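Local coordinates for oxidoreductase NdmD (Pseudomonas putida, PDB 6ICM), which oxidises NADH and passes the electrons to the N-demethylases NdmA and NdmB in caffeine degradation, this chain being its C-terminal [2Fe-2S] ferredoxin domain, at residues Glu1-Leu6 with Ser76-Lys81; Ser19-Ala24 with Lys69-Cys74; Gln38-Thr43 with His56-Ser61; Thr46-Gly51 with Lys81-Asp86. One frame throughout, in Å; residues are numbered along the deposited sequence.

Interaction 1 (Glu1-Leu6 with Ser76-Lys81); sequences EYEVEL and SRCKSK
K81 sends its chain back toward Y2: CG stands anti to the backbone N (chi1 -160°), and bends at chi2 and chi3 carry its end obliquely across to the ring, K81 CE lying 3.4 Å from Y2 CE1. E1 OE1 is 4.4 Å from K81 NZ, too far for a salt bridge, and E1 N, the chain's first atom, lies about as close, so the charges there are mixed. The firm link is in the backbone, where V4 N donates to K81 O over 2.9 Å in a nearly straight bond (166° at the hydrogen). The same oxygen also receives a CA-H...O contact from E3 CA at 3.3 Å. The buried E3 bends at chi2 and lays its carboxylate against C78, OE1 meeting CB at 3.2 Å. With E3 replaced by an alanine the carboxylate beside C78 is gone, which would probably leave a gap there. R77 only brushes this contact; its guanidinium has its salt bridge with E54. In the beta-grasp fold, strand 3-6 runs between strand 13-15, antiparallel to it, and strand 82-85, parallel to it, while strand 77-78 pairs with strand 50-54, and E3 and C78 both pack on I83.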
loop_
_atom_site.group_PDB
_atom_site.type_symbol
_atom_site.label_atom_id
_atom_site.label_comp_id
_atom_site.label_asym_id
_atom_site.label_seq_id
_atom_site.Cartn_x
_atom_site.Cartn_y
_atom_site.Cartn_z
ATOM N N GLU D 1 46.996 0.937 -56.066
ATOM C CA GLU D 1 47.325 1.130 -54.653
ATOM C C GLU D 1 47.304 2.623 -54.278
ATOM O O GLU D 1 47.928 3.043 -53.299
ATOM C CB GLU D 1 48.692 0.491 -54.322
ATOM C CG GLU D 1 49.965 1.277 -54.724
ATOM C CD GLU D 1 50.303 1.226 -56.215
ATOM O OE1 GLU D 1 49.375 1.147 -57.053
ATOM O OE2 GLU D 1 51.509 1.278 -56.551
ATOM N N TYR D 2 46.572 3.412 -55.069
ATOM C CA TYR D 2 46.386 4.838 -54.819
ATOM C C TYR D 2 45.192 5.313 -55.642
ATOM O O TYR D 2 44.992 4.838 -56.764
ATOM C CB TYR D 2 47.648 5.661 -55.158
ATOM C CG TYR D 2 48.419 5.242 -56.419
ATOM C CD1 TYR D 2 47.888 5.451 -57.701
ATOM C CD2 TYR D 2 49.688 4.648 -56.327
ATOM C CE1 TYR D 2 48.596 5.077 -58.853
ATOM C CE2 TYR D 2 50.402 4.269 -57.475
ATOM C CZ TYR D 2 49.846 4.482 -58.730
ATOM O OH TYR D 2 50.539 4.112 -59.861
ATOM N N GLU D 3 44.400 6.238 -55.081
ATOM C CA GLU D 3 43.192 6.732 -55.740
ATOM C C GLU D 3 43.002 8.225 -55.474
ATOM O O GLU D 3 43.325 8.715 -54.389
ATOM C CB GLU D 3 41.930 5.941 -55.294
ATOM C CG GLU D 3 41.962 5.325 -53.866
ATOM C CD GLU D 3 40.594 5.346 -53.156
ATOM O OE1 GLU D 3 39.622 5.871 -53.738
ATOM O OE2 GLU D 3 40.485 4.842 -52.014
ATOM N N VAL D 4 42.501 8.938 -56.479
ATOM C CA VAL D 4 42.204 10.373 -56.381
ATOM C C VAL D 4 40.689 10.508 -56.201
ATOM O O VAL D 4 39.955 9.536 -56.327
ATOM C CB VAL D 4 42.687 11.161 -57.655
ATOM C CG1 VAL D 4 42.646 12.676 -57.470
ATOM C CG2 VAL D 4 44.079 10.742 -58.102
ATOM N N GLU D 5 40.213 11.736 -55.964
ATOM C CA GLU D 5 38.765 11.931 -56.007
ATOM C C GLU D 5 38.351 13.401 -56.002
ATOM O O GLU D 5 39.027 14.254 -55.410
ATOM C CB GLU D 5 38.115 11.259 -54.833
ATOM C CG GLU D 5 38.331 11.988 -53.628
ATOM C CD GLU D 5 38.365 11.002 -52.484
ATOM O OE1 GLU D 5 38.092 9.803 -52.748
ATOM O OE2 GLU D 5 38.712 11.396 -51.324
ATOM N N LEU D 6 37.148 13.646 -56.548
ATOM C CA LEU D 6 36.607 14.951 -56.934
ATOM C C LEU D 6 35.325 15.194 -56.135
ATOM O O LEU D 6 34.916 14.351 -55.339
ATOM C CB LEU D 6 36.365 14.968 -58.474
ATOM C CG LEU D 6 36.435 16.066 -59.567
ATOM C CD1 LEU D 6 36.479 15.384 -60.939
ATOM C CD2 LEU D 6 35.292 17.102 -59.553
ATOM N N SER D 76 34.983 0.738 -47.027
ATOM C CA SER D 76 35.007 0.456 -48.455
ATOM C C SER D 76 36.059 1.311 -49.166
ATOM O O SER D 76 36.565 2.295 -48.620
ATOM C CB SER D 76 33.628 0.687 -49.065
ATOM O OG SER D 76 32.675 -0.209 -48.517
ATOM N N ARG D 77 36.394 0.916 -50.396
ATOM C CA ARG D 77 37.470 1.554 -51.148
ATOM C C ARG D 77 37.098 1.606 -52.634
ATOM O O ARG D 77 36.052 1.098 -53.058
ATOM C CB ARG D 77 38.818 0.834 -50.890
ATOM C CG ARG D 77 39.333 -0.120 -51.993
ATOM C CD ARG D 77 40.847 -0.407 -51.839
ATOM N NE ARG D 77 41.089 -1.373 -50.758
ATOM C CZ ARG D 77 41.094 -2.705 -50.890
ATOM N NH1 ARG D 77 40.936 -3.268 -52.082
ATOM N NH2 ARG D 77 41.302 -3.482 -49.822
ATOM N N CYS D 78 37.960 2.251 -53.431
ATOM C CA CYS D 78 37.796 2.375 -54.879
ATOM C C CYS D 78 38.951 1.679 -55.604
ATOM O O CYS D 78 40.109 2.055 -55.400
ATOM C CB CYS D 78 37.746 3.855 -55.268
ATOM S SG CYS D 78 37.543 4.166 -57.030
ATOM N N LYS D 79 38.635 0.680 -56.466
ATOM C CA LYS D 79 39.617 -0.050 -57.295
ATOM C C LYS D 79 39.904 0.648 -58.577
ATOM O O LYS D 79 40.945 0.407 -59.189
ATOM C CB LYS D 79 39.151 -1.440 -57.752
ATOM C CG LYS D 79 39.255 -2.517 -56.735
ATOM C CD LYS D 79 37.986 -3.200 -56.724
ATOM C CE LYS D 79 37.213 -2.117 -56.006
ATOM N NZ LYS D 79 37.677 -1.786 -54.785
ATOM N N SER D 80 38.966 1.448 -59.020
ATOM C CA SER D 80 39.265 2.362 -60.087
ATOM C C SER D 80 40.355 3.299 -59.580
ATOM O O SER D 80 40.872 3.143 -58.462
ATOM C CB SER D 80 37.996 3.098 -60.514
ATOM O OG SER D 80 38.320 4.281 -61.202
ATOM N N LYS D 81 40.729 4.264 -60.406
ATOM C CA LYS D 81 41.793 5.184 -60.054
ATOM C C LYS D 81 41.262 6.522 -59.573
ATOM O O LYS D 81 41.904 7.181 -58.744
ATOM C CB LYS D 81 42.719 5.377 -61.260
ATOM C CG LYS D 81 44.111 5.908 -60.927
ATOM C CD LYS D 81 44.869 4.998 -59.961
ATOM C CE LYS D 81 45.868 4.099 -60.677
ATOM N NZ LYS D 81 46.504 3.123 -59.741
#

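Interaction 2 (Ser19-Ala24 with Lys69-Cys74); sequences STLLQA and KWIMPC. With FES (Fe2/s2 (inorganic) cluster), chain K.
C74, whose SG binds iron FE2 of the cluster at 2.2 Å, is backed by L22: the leucine CD2 lies 3.9 Å from C74 CB. C44 supplies the other cysteine sulfur on this iron, and M72 brings its methyl CE to 3.9 Å from the bridging sulfide S2. One step out, P73 forms the middle of the contact. Its CB packs against L21 CG at 3.6 Å and also against L22 CB, while L21 reaches on with CD2 to the end of I71. L22 N, at the start of helix 21-27, donates to P73 O over 3.1 Å; this bond is bent (140°), and the N-H comes in from well above the carbonyl plane. T20 sits just before the helix as its N-cap. With OG1 between the backbone N and the carbonyl carbon (chi1 46°), it accepts from Q23 N at 3.0 Å, while CG2 rests 3.3 Å from C74 O. An alanine at T20 would take away both branches and is likely to leave Q23 N without its cap and C74 O without its methyl neighbour. The chemistry is mostly apolar around one ligand cysteine: L22 packs on C74, L21 and L22 pack on the proline before it, and the L22 N-H goes to the carbonyl of P73 in a bent bond that links the loop of the fourth cysteine to the helix.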
loop_
_atom_site.group_PDB
_atom_site.type_symbol
_atom_site.label_atom_id
_atom_site.label_comp_id
_atom_site.label_asym_id
_atom_site.label_seq_id
_atom_site.Cartn_x
_atom_site.Cartn_y
_atom_site.Cartn_z
ATOM N N SER D 19 45.361 4.466 -45.660
ATOM C CA SER D 19 44.231 5.188 -45.090
ATOM C C SER D 19 42.891 4.615 -45.545
ATOM O O SER D 19 42.760 4.102 -46.664
ATOM C CB SER D 19 44.282 6.670 -45.469
ATOM O OG SER D 19 45.496 7.272 -45.076
ATOM N N THR D 20 41.891 4.720 -44.666
ATOM C CA THR D 20 40.509 4.569 -45.091
ATOM C C THR D 20 40.110 5.779 -45.911
ATOM O O THR D 20 40.541 6.902 -45.645
ATOM C CB THR D 20 39.537 4.463 -43.907
ATOM O OG1 THR D 20 39.828 5.470 -42.937
ATOM C CG2 THR D 20 39.614 3.101 -43.249
ATOM N N LEU D 21 39.265 5.545 -46.913
ATOM C CA LEU D 21 38.623 6.654 -47.609
ATOM C C LEU D 21 38.076 7.667 -46.615
ATOM O O LEU D 21 38.209 8.879 -46.813
ATOM C CB LEU D 21 37.507 6.127 -48.511
ATOM C CG LEU D 21 36.638 7.132 -49.246
ATOM C CD1 LEU D 21 37.483 8.229 -49.862
ATOM C CD2 LEU D 21 35.884 6.403 -50.318
ATOM N N LEU D 22 37.511 7.188 -45.505
ATOM C CA LEU D 22 36.977 8.095 -44.498
ATOM C C LEU D 22 38.081 8.955 -43.890
ATOM O O LEU D 22 37.934 10.175 -43.759
ATOM C CB LEU D 22 36.251 7.293 -43.421
ATOM C CG LEU D 22 35.715 8.137 -42.268
ATOM C CD1 LEU D 22 34.618 9.078 -42.761
ATOM C CD2 LEU D 22 35.229 7.243 -41.130
ATOM N N GLN D 23 39.202 8.338 -43.519
ATOM C CA GLN D 23 40.273 9.101 -42.887
ATOM C C GLN D 23 40.884 10.101 -43.861
ATOM O O GLN D 23 41.141 11.259 -43.496
ATOM C CB GLN D 23 41.338 8.152 -42.337
ATOM C CG GLN D 23 41.263 7.996 -40.829
ATOM C CD GLN D 23 41.314 9.338 -40.119
ATOM O OE1 GLN D 23 42.057 10.240 -40.516
ATOM N NE2 GLN D 23 40.510 9.481 -39.070
ATOM N N ALA D 24 41.125 9.666 -45.101
ATOM C CA ALA D 24 41.503 10.591 -46.160
ATOM C C ALA D 24 40.580 11.800 -46.184
ATOM O O ALA D 24 41.034 12.947 -46.121
ATOM C CB ALA D 24 41.475 9.871 -47.508
ATOM N N LYS D 69 26.099 4.024 -56.740
ATOM C CA LYS D 69 25.519 5.279 -56.301
ATOM C C LYS D 69 25.774 5.549 -54.817
ATOM O O LYS D 69 25.478 6.659 -54.343
ATOM C CB LYS D 69 24.015 5.293 -56.623
ATOM C CG LYS D 69 23.395 6.692 -56.642
ATOM C CD LYS D 69 21.850 6.653 -56.548
ATOM C CE LYS D 69 21.264 8.018 -56.101
ATOM N NZ LYS D 69 19.762 8.008 -56.010
ATOM N N TRP D 70 26.349 4.584 -54.084
ATOM C CA TRP D 70 26.632 4.739 -52.661
ATOM C C TRP D 70 27.927 4.034 -52.290
ATOM O O TRP D 70 28.374 3.111 -52.974
ATOM C CB TRP D 70 25.532 4.155 -51.788
ATOM C CG TRP D 70 24.192 4.604 -52.127
ATOM C CD1 TRP D 70 23.241 3.906 -52.813
ATOM C CD2 TRP D 70 23.611 5.860 -51.793
ATOM N NE1 TRP D 70 22.094 4.658 -52.926
ATOM C CE2 TRP D 70 22.294 5.860 -52.303
ATOM C CE3 TRP D 70 24.070 6.981 -51.109
ATOM C CZ2 TRP D 70 21.438 6.940 -52.156
ATOM C CZ3 TRP D 70 23.216 8.056 -50.954
ATOM C CH2 TRP D 70 21.913 8.028 -51.477
ATOM N N ILE D 71 28.500 4.462 -51.164
ATOM C CA ILE D 71 29.711 3.857 -50.621
ATOM C C ILE D 71 29.783 4.211 -49.144
ATOM O O ILE D 71 29.359 5.291 -48.727
ATOM C CB ILE D 71 30.991 4.319 -51.371
ATOM C CG1 ILE D 71 32.189 3.479 -50.925
ATOM C CG2 ILE D 71 31.292 5.801 -51.115
ATOM C CD1 ILE D 71 33.456 3.763 -51.639
ATOM N N MET D 72 30.317 3.284 -48.347
ATOM C CA MET D 72 30.570 3.496 -46.932
ATOM C C MET D 72 32.071 3.703 -46.761
ATOM O O MET D 72 32.840 2.725 -46.782
ATOM C CB MET D 72 30.082 2.295 -46.114
ATOM C CG MET D 72 28.744 1.727 -46.589
ATOM S SD MET D 72 27.342 2.877 -46.460
ATOM C CE MET D 72 27.572 3.388 -44.756
ATOM N N PRO D 73 32.545 4.944 -46.634
ATOM C CA PRO D 73 33.996 5.188 -46.672
ATOM C C PRO D 73 34.763 4.625 -45.500
ATOM O O PRO D 73 35.992 4.502 -45.597
ATOM C CB PRO D 73 34.098 6.716 -46.707
ATOM C CG PRO D 73 32.752 7.210 -46.312
ATOM C CD PRO D 73 31.777 6.186 -46.770
ATOM N N CYS D 74 34.099 4.278 -44.402
ATOM C CA CYS D 74 34.833 3.787 -43.248
ATOM C C CYS D 74 35.513 2.456 -43.523
ATOM O O CYS D 74 36.503 2.141 -42.850
ATOM C CB CYS D 74 33.897 3.647 -42.051
ATOM S SG CYS D 74 32.574 2.442 -42.304
HETATM FE FE1 FES K . 29.001 3.490 -39.458
HETATM FE FE2 FES K . 30.780 3.721 -41.907
HETATM S S1 FES K . 30.635 4.828 -40.023
HETATM S S2 FES K . 29.141 2.363 -41.321
#

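Interaction 3 (Gln38-Thr43 with His56-Ser61); sequences QGVCGT and HDTYLS. With FES (Fe2/s2 (inorganic) cluster), chain K.
The cluster-binding loop of a plant-type [2Fe-2S] ferredoxin, with cysteines spaced CX4CX2C (C36, C41, C44), is braced here by G39 and G42 against T58 and Y59. C41 SG binds iron FE1 at 2.3 Å. G39, at the centre of an inverse gamma turn, turns its carbonyl away from the cluster to T58, which grips it twice: the backbone N donates over 2.6 Å and OG1 over 3.2 Å, both from the same face of the carbonyl plane. The hydroxyl also touches V40 CG2. D57 sets the shape of the opposing loop: its OD2 accepts from Y59 N at 3.0 Å, an Asx turn, extended to an Asx motif by L60 N, which meets OD2 nearly along its C-O axis. Y59, with CG anti to its own N (chi1 177°), swings its ring over the loop. A basic side chain of another protein chain makes a cation-pi contact with this ring, and Y59 O is hydrogen-bonded to that chain too. Positive phi at G42, and a tyrosine so close that a CB would collide with CE1, both call for glycine there: its CA sits 3.8 Å from the ring centroid, only 9° off the normal, as a CH-pi contact.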
loop_
_atom_site.group_PDB
_atom_site.type_symbol
_atom_site.label_atom_id
_atom_site.label_comp_id
_atom_site.label_asym_id
_atom_site.label_seq_id
_atom_site.Cartn_x
_atom_site.Cartn_y
_atom_site.Cartn_z
ATOM N N GLN D 38 33.395 0.479 -38.320
ATOM C CA GLN D 38 33.242 -0.720 -39.146
ATOM C C GLN D 38 31.896 -0.637 -39.867
ATOM O O GLN D 38 31.075 0.216 -39.564
ATOM C CB GLN D 38 33.348 -1.990 -38.297
ATOM C CG GLN D 38 34.272 -1.842 -37.087
ATOM C CD GLN D 38 33.525 -1.431 -35.807
ATOM O OE1 GLN D 38 32.615 -0.584 -35.839
ATOM N NE2 GLN D 38 33.889 -2.062 -34.679
ATOM N N GLY D 39 31.657 -1.499 -40.848
ATOM C CA GLY D 39 30.667 -1.069 -41.822
ATOM C C GLY D 39 29.205 -1.345 -41.542
ATOM O O GLY D 39 28.535 -1.918 -42.407
ATOM N N VAL D 40 28.665 -0.918 -40.395
ATOM C CA VAL D 40 27.342 -1.412 -40.017
ATOM C C VAL D 40 26.315 -0.334 -39.688
ATOM O O VAL D 40 25.135 -0.490 -40.025
ATOM C CB VAL D 40 27.442 -2.419 -38.850
ATOM C CG1 VAL D 40 27.515 -1.736 -37.481
ATOM C CG2 VAL D 40 26.273 -3.402 -38.910
ATOM N N CYS D 41 26.705 0.744 -39.018
ATOM C CA CYS D 41 25.676 1.682 -38.577
ATOM C C CYS D 41 25.083 2.443 -39.757
ATOM O O CYS D 41 23.869 2.690 -39.795
ATOM C CB CYS D 41 26.237 2.641 -37.513
ATOM S SG CYS D 41 27.212 4.059 -38.108
ATOM N N GLY D 42 25.922 2.811 -40.733
ATOM C CA GLY D 42 25.480 3.460 -41.945
ATOM C C GLY D 42 25.458 4.973 -41.919
ATOM O O GLY D 42 24.954 5.582 -42.877
ATOM N N THR D 43 25.968 5.622 -40.867
ATOM C CA THR D 43 25.828 7.075 -40.874
ATOM C C THR D 43 26.796 7.704 -41.856
ATOM O O THR D 43 26.477 8.731 -42.459
ATOM C CB THR D 43 25.994 7.684 -39.472
ATOM O OG1 THR D 43 27.134 7.134 -38.804
ATOM C CG2 THR D 43 24.735 7.448 -38.633
ATOM N N HIS D 56 32.803 -3.321 -48.431
ATOM C CA HIS D 56 33.130 -4.182 -47.303
ATOM C C HIS D 56 32.188 -3.920 -46.150
ATOM O O HIS D 56 32.507 -4.291 -45.027
ATOM C CB HIS D 56 34.557 -3.962 -46.821
ATOM C CG HIS D 56 35.588 -4.179 -47.877
ATOM N ND1 HIS D 56 36.661 -3.331 -48.036
ATOM C CD2 HIS D 56 35.723 -5.135 -48.827
ATOM C CE1 HIS D 56 37.404 -3.742 -49.044
ATOM N NE2 HIS D 56 36.859 -4.837 -49.541
ATOM N N ASP D 57 31.048 -3.286 -46.398
ATOM C CA ASP D 57 30.137 -2.944 -45.324
ATOM C C ASP D 57 29.105 -4.046 -45.144
ATOM O O ASP D 57 29.012 -4.996 -45.929
ATOM C CB ASP D 57 29.435 -1.628 -45.627
ATOM C CG ASP D 57 28.587 -1.717 -46.869
ATOM O OD1 ASP D 57 29.183 -1.739 -47.970
ATOM O OD2 ASP D 57 27.337 -1.793 -46.751
ATOM N N THR D 58 28.314 -3.892 -44.091
ATOM C CA THR D 58 27.162 -4.724 -43.812
ATOM C C THR D 58 25.939 -3.846 -43.593
ATOM O O THR D 58 25.078 -4.125 -42.750
ATOM C CB THR D 58 27.429 -5.645 -42.617
ATOM O OG1 THR D 58 27.844 -4.882 -41.471
ATOM C CG2 THR D 58 28.511 -6.691 -42.968
ATOM N N TYR D 59 25.858 -2.763 -44.353
ATOM C CA TYR D 59 24.710 -1.868 -44.333
ATOM C C TYR D 59 24.002 -1.786 -45.673
ATOM O O TYR D 59 22.773 -1.725 -45.720
ATOM C CB TYR D 59 25.147 -0.463 -43.903
ATOM C CG TYR D 59 24.029 0.552 -43.923
ATOM C CD1 TYR D 59 23.095 0.616 -42.896
ATOM C CD2 TYR D 59 23.906 1.448 -44.968
ATOM C CE1 TYR D 59 22.054 1.547 -42.920
ATOM C CE2 TYR D 59 22.880 2.370 -45.002
ATOM C CZ TYR D 59 21.951 2.418 -43.981
ATOM O OH TYR D 59 20.938 3.366 -44.037
ATOM N N LEU D 60 24.736 -1.784 -46.778
ATOM C CA LEU D 60 24.098 -1.584 -48.069
ATOM C C LEU D 60 23.574 -2.889 -48.629
ATOM O O LEU D 60 24.272 -3.907 -48.620
ATOM C CB LEU D 60 25.067 -0.944 -49.062
ATOM C CG LEU D 60 25.330 0.528 -48.758
ATOM C CD1 LEU D 60 26.619 0.955 -49.363
ATOM C CD2 LEU D 60 24.190 1.420 -49.258
ATOM N N SER D 61 22.348 -2.834 -49.151
ATOM C CA SER D 61 21.739 -3.972 -49.828
ATOM C C SER D 61 22.522 -4.326 -51.083
ATOM O O SER D 61 23.071 -3.450 -51.749
ATOM C CB SER D 61 20.291 -3.660 -50.209
ATOM O OG SER D 61 20.226 -2.807 -51.333
HETATM FE FE1 FES K . 29.001 3.490 -39.458
HETATM FE FE2 FES K . 30.780 3.721 -41.907
HETATM S S1 FES K . 30.635 4.828 -40.023
HETATM S S2 FES K . 29.141 2.363 -41.321
#

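Interaction 4 (Thr46-Gly51 with Lys81-Asp86); sequences TPVVSG and KKIVLD
V49 and S50 both face V84, a classic beta bulge where the chain turns its corner between strands 46-48 and 50-54 of this beta-grasp domain. The partner strand 82-85 crosses strand 46-48 with N-to-C directions 123° apart, more antiparallel than not, and the axes come within 5.8 Å. Two backbone hydrogen bonds hold the two segments together. V49 N donates to V84 O over 2.8 Å, nearly straight at the hydrogen (164°). D86 N donates to P47 O over 3.1 Å, from above the carbonyl plane, and L85 CA adds a CA-H...O contact to that same oxygen. A third bond, from V84 N to S50 O, is long at 3.3 Å. Between the first two, V48 and L85 form a non-hydrogen-bonded antiparallel pair.

Apolar contacts lie on both sides of the backbone. V48 and L85 share one face, CG2 meeting CD2 at 4.1 Å. V48 also packs on I71 of strand 70-71, and both V48 and I83 touch L53, so this face looks into the domain. On the V84 side, V49 CB lies 4.4 Å from V84 CB.

The remaining contacts are other van der Waals touches. V84 CG2 lies beside the S50 hydroxyl OG. Farther along, P47 CG and D86 CB approach with their side chains at about a right angle. G51 fits close to the backbone of K82 and I83, where a CB would clash with I83 CA. V49 is placed by its first torsion: with CG2 anti to the carbonyl carbon, that methyl lands 3.5 Å from D86 CB.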
loop_
_atom_site.group_PDB
_atom_site.type_symbol
_atom_site.label_atom_id
_atom_site.label_comp_id
_atom_site.label_asym_id
_atom_site.label_seq_id
_atom_site.Cartn_x
_atom_site.Cartn_y
_atom_site.Cartn_z
ATOM N N THR D 46 27.686 7.954 -48.095
ATOM C CA THR D 46 27.888 9.114 -48.944
ATOM C C THR D 46 27.618 8.687 -50.377
ATOM O O THR D 46 27.688 7.494 -50.708
ATOM C CB THR D 46 29.305 9.710 -48.808
ATOM O OG1 THR D 46 30.195 9.076 -49.718
ATOM C CG2 THR D 46 29.848 9.485 -47.441
ATOM N N PRO D 47 27.257 9.628 -51.239
ATOM C CA PRO D 47 26.802 9.254 -52.576
ATOM C C PRO D 47 27.902 9.372 -53.612
ATOM O O PRO D 47 28.807 10.191 -53.472
ATOM C CB PRO D 47 25.669 10.248 -52.822
ATOM C CG PRO D 47 26.128 11.449 -52.137
ATOM C CD PRO D 47 26.914 11.020 -50.930
ATOM N N VAL D 48 27.823 8.555 -54.654
ATOM C CA VAL D 48 28.861 8.459 -55.666
ATOM C C VAL D 48 28.271 8.881 -57.006
ATOM O O VAL D 48 27.138 8.502 -57.342
ATOM C CB VAL D 48 29.415 7.029 -55.726
ATOM C CG1 VAL D 48 30.380 6.873 -56.878
ATOM C CG2 VAL D 48 30.043 6.672 -54.382
ATOM N N VAL D 49 29.028 9.685 -57.753
ATOM C CA VAL D 49 28.695 9.996 -59.146
ATOM C C VAL D 49 29.375 9.028 -60.106
ATOM O O VAL D 49 28.720 8.411 -60.950
ATOM C CB VAL D 49 29.057 11.456 -59.483
ATOM C CG1 VAL D 49 28.436 11.826 -60.794
ATOM C CG2 VAL D 49 28.566 12.378 -58.391
ATOM N N SER D 50 30.691 8.871 -59.981
ATOM C CA SER D 50 31.476 8.050 -60.891
ATOM C C SER D 50 32.436 7.180 -60.093
ATOM O O SER D 50 32.663 7.394 -58.902
ATOM C CB SER D 50 32.270 8.915 -61.878
ATOM O OG SER D 50 33.497 9.321 -61.299
ATOM N N GLY D 51 33.021 6.208 -60.766
ATOM C CA GLY D 51 34.052 5.405 -60.146
ATOM C C GLY D 51 33.574 3.993 -59.889
ATOM O O GLY D 51 32.373 3.735 -59.715
ATOM N N LYS D 81 40.729 4.264 -60.406
ATOM C CA LYS D 81 41.793 5.184 -60.054
ATOM C C LYS D 81 41.262 6.522 -59.573
ATOM O O LYS D 81 41.904 7.181 -58.744
ATOM C CB LYS D 81 42.719 5.377 -61.260
ATOM C CG LYS D 81 44.111 5.908 -60.927
ATOM C CD LYS D 81 44.869 4.998 -59.961
ATOM C CE LYS D 81 45.868 4.099 -60.677
ATOM N NZ LYS D 81 46.504 3.123 -59.741
ATOM N N LYS D 82 40.100 6.931 -60.072
ATOM C CA LYS D 82 39.396 8.107 -59.588
ATOM C C LYS D 82 38.005 7.696 -59.119
ATOM O O LYS D 82 37.453 6.687 -59.570
ATOM C CB LYS D 82 39.281 9.187 -60.678
ATOM C CG LYS D 82 39.175 10.602 -60.134
ATOM C CD LYS D 82 38.789 11.610 -61.210
ATOM C CE LYS D 82 39.020 13.046 -60.737
ATOM N NZ LYS D 82 40.474 13.411 -60.748
ATOM N N ILE D 83 37.448 8.485 -58.202
ATOM C CA ILE D 83 36.083 8.311 -57.702
ATOM C C ILE D 83 35.529 9.692 -57.381
ATOM O O ILE D 83 36.215 10.503 -56.760
ATOM C CB ILE D 83 36.034 7.390 -56.454
ATOM C CG1 ILE D 83 34.647 7.429 -55.787
ATOM C CG2 ILE D 83 37.144 7.739 -55.451
ATOM C CD1 ILE D 83 34.539 6.621 -54.510
ATOM N N VAL D 84 34.305 9.990 -57.797
ATOM C CA VAL D 84 33.741 11.313 -57.520
ATOM C C VAL D 84 32.551 11.167 -56.585
ATOM O O VAL D 84 31.574 10.478 -56.910
ATOM C CB VAL D 84 33.344 12.050 -58.804
ATOM C CG1 VAL D 84 32.919 13.468 -58.467
ATOM C CG2 VAL D 84 34.501 12.072 -59.754
ATOM N N LEU D 85 32.639 11.820 -55.431
ATOM C CA LEU D 85 31.563 11.842 -54.451
ATOM C C LEU D 85 30.776 13.130 -54.592
ATOM O O LEU D 85 31.360 14.207 -54.723
ATOM C CB LEU D 85 32.096 11.721 -53.024
ATOM C CG LEU D 85 33.241 10.750 -52.777
ATOM C CD1 LEU D 85 33.599 10.843 -51.315
ATOM C CD2 LEU D 85 32.860 9.342 -53.157
ATOM N N ASP D 86 29.455 13.012 -54.539
ATOM C CA ASP D 86 28.546 14.117 -54.817
ATOM C C ASP D 86 28.334 14.918 -53.523
ATOM O O ASP D 86 27.276 14.889 -52.882
ATOM C CB ASP D 86 27.259 13.565 -55.417
ATOM C CG ASP D 86 26.241 14.636 -55.747
ATOM O OD1 ASP D 86 26.615 15.827 -55.855
ATOM O OD2 ASP D 86 25.050 14.269 -55.891
#

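Overall arrangement
Interactions 2 and 3 both touch the cluster, with centres about 11 Å apart: one carries C74 on iron FE2, the other C41 on iron FE1. M72 bridges them, its CG 3.5 Å from D57 CG and its SD on L60. Interaction 4 stands behind this site, the T46 side chain about 8 Å from the cluster, and joins interaction 2 by the pairing of strands 46-48 and 70-71 (V48 N to K69 O, 3.0 Å). Interactions 1 and 4 share K81 and are joined across the sheet by L6 N and I83 O at 3.3 Å. S76 OG, 3.1 Å from H56 N, connects interaction 1 to interaction 3, although their centres lie about 19 Å apart.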